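TOXN (Pectobacterium atrosepticum, PDB 2XDB) cleaves RNA within A-rich sites as the toxic endoribonuclease of a type III toxin-antitoxin system, and is bound by the ToxI RNA in a triangular heterohexamer. Local coordinates at residues T134-N137 with L138-G142. Sequence-based numbering, arbitrary orientation.
Sequences TLRN and LVLQG. With nucleotides of chain B.
Over one face of the Arg136 guanidinium lies the methyl CD1 of Leu140, one helical turn later, 4.2 Å above the plane and displaced toward the rim, with NH1 as its nearest atom. With CG anti to the backbone N (chi1 173°), the arginine chain is extended as far as NE, and the guanidinium is then turned across it. This carries the charged group out from the helix flank, where CD1 of Leu140 reaches it; NE forms a salt bridge with Glu154 of helix 150-156, which would be expected to fix the rotation of the group. The second flat group, the Asn137 amide, faces the RNA: ND2 gives a weak hydrogen bond of 3.3 Å to OP2 of U21 of chain B, bent to 131° at the hydrogen. On the same phosphate, OP1 lies 3.2 Å from Thr134 OG1, but that hydroxyl also lies within bonding reach of Ser130 O, and its one proton may go to either.

These residues form the C-terminal end of helix 125-140, an example of a helix that presents one side to the RNA, where Leu138 packs on a uracil base, and another to the protein interior. Four i to i+4 bonds hold the last turns, among them Leu138 N to Thr134 O, 3.0 Å and nearly straight at 174°, and Gln141 N to Asn137 O, also 3.0 Å but more bent. A Schellman motif ends the helix: Gly142 takes a positive phi, and one of the motif's two returning bonds runs from Gly142 N to Val139 O, 3.1 Å. Beside it, Gln141 CG lies next to Asn137 O, and the chain runs on extended from there. Leu135 and Leu138 both pack on Met144 in the following loop, while Val139 lies against Phe150.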
# COMPACT_ATOMS: atom_id res chain seq x y z
N THR A 134 0.46 -5.66 -13.28
CA THR A 134 0.75 -4.99 -14.54
C THR A 134 1.65 -3.79 -14.27
O THR A 134 2.49 -3.44 -15.10
CB THR A 134 -0.53 -4.53 -15.27
OG1 THR A 134 -1.41 -5.65 -15.44
CG2 THR A 134 -0.20 -3.96 -16.63
N LEU A 135 1.49 -3.19 -13.11
CA LEU A 135 2.30 -2.04 -12.73
C LEU A 135 3.76 -2.44 -12.70
O LEU A 135 4.61 -1.80 -13.31
CB LEU A 135 1.86 -1.49 -11.39
CG LEU A 135 2.72 -0.38 -10.81
CD1 LEU A 135 2.70 0.82 -11.74
CD2 LEU A 135 2.22 -0.00 -9.42
N ARG A 136 4.04 -3.53 -11.99
CA ARG A 136 5.42 -3.98 -11.84
C ARG A 136 5.99 -4.43 -13.18
O ARG A 136 7.14 -4.14 -13.49
CB ARG A 136 5.49 -5.10 -10.80
CG ARG A 136 6.82 -5.79 -10.64
CD ARG A 136 6.68 -6.92 -9.61
NE ARG A 136 7.94 -7.60 -9.37
CZ ARG A 136 8.37 -8.65 -10.06
NH1 ARG A 136 7.62 -9.16 -11.02
NH2 ARG A 136 9.55 -9.19 -9.79
N ASN A 137 5.18 -5.10 -13.99
CA ASN A 137 5.65 -5.52 -15.31
C ASN A 137 6.09 -4.32 -16.15
O ASN A 137 7.20 -4.31 -16.68
CB ASN A 137 4.57 -6.29 -16.05
CG ASN A 137 4.39 -7.68 -15.50
OD1 ASN A 137 5.31 -8.24 -14.90
ND2 ASN A 137 3.20 -8.26 -15.70
N LEU A 138 5.23 -3.32 -16.24
CA LEU A 138 5.57 -2.10 -16.95
C LEU A 138 6.85 -1.48 -16.41
O LEU A 138 7.69 -1.00 -17.18
CB LEU A 138 4.42 -1.10 -16.90
CG LEU A 138 3.15 -1.58 -17.63
CD1 LEU A 138 2.06 -0.54 -17.63
CD2 LEU A 138 3.49 -1.95 -19.04
N VAL A 139 7.03 -1.50 -15.09
CA VAL A 139 8.22 -0.87 -14.54
C VAL A 139 9.48 -1.68 -14.91
O VAL A 139 10.51 -1.11 -15.25
CB VAL A 139 8.10 -0.59 -13.03
CG1 VAL A 139 9.44 -0.21 -12.44
CG2 VAL A 139 7.13 0.53 -12.79
N LEU A 140 9.38 -3.01 -14.89
CA LEU A 140 10.49 -3.85 -15.33
C LEU A 140 10.86 -3.55 -16.76
O LEU A 140 12.02 -3.60 -17.12
CB LEU A 140 10.16 -5.33 -15.27
CG LEU A 140 9.97 -5.93 -13.89
CD1 LEU A 140 10.27 -7.41 -13.97
CD2 LEU A 140 10.88 -5.24 -12.90
N GLN A 141 9.85 -3.27 -17.58
CA GLN A 141 10.08 -3.09 -19.02
C GLN A 141 10.59 -1.70 -19.33
O GLN A 141 10.84 -1.38 -20.49
CB GLN A 141 8.80 -3.30 -19.81
CG GLN A 141 8.28 -4.71 -19.78
CD GLN A 141 7.04 -4.84 -20.60
OE1 GLN A 141 5.97 -4.39 -20.21
NE2 GLN A 141 7.18 -5.45 -21.77
N GLY A 142 10.74 -0.88 -18.30
CA GLY A 142 11.18 0.49 -18.49
C GLY A 142 10.10 1.36 -19.12
O GLY A 142 10.42 2.37 -19.73
P U B 21 1.05 -7.48 -18.86
OP1 U B 21 -0.10 -7.15 -17.97
OP2 U B 21 2.38 -6.90 -18.54
O5' U B 21 1.17 -9.06 -19.00
C5' U B 21 2.16 -9.65 -19.84
C4' U B 21 1.66 -10.88 -20.57
O4' U B 21 1.15 -11.86 -19.63
C3' U B 21 0.55 -10.65 -21.59
O3' U B 21 0.75 -11.54 -22.70
C2' U B 21 -0.70 -11.11 -20.83
O2' U B 21 -1.78 -11.48 -21.65
C1' U B 21 -0.13 -12.30 -20.06
N1 U B 21 -0.91 -12.88 -18.93
C2 U B 21 -1.99 -12.22 -18.35
O2 U B 21 -2.40 -11.13 -18.70
N3 U B 21 -2.59 -12.90 -17.31
C4 U B 21 -2.24 -14.13 -16.78
O4 U B 21 -2.88 -14.60 -15.84
C5 U B 21 -1.12 -14.74 -17.43
C6 U B 21 -0.52 -14.11 -18.44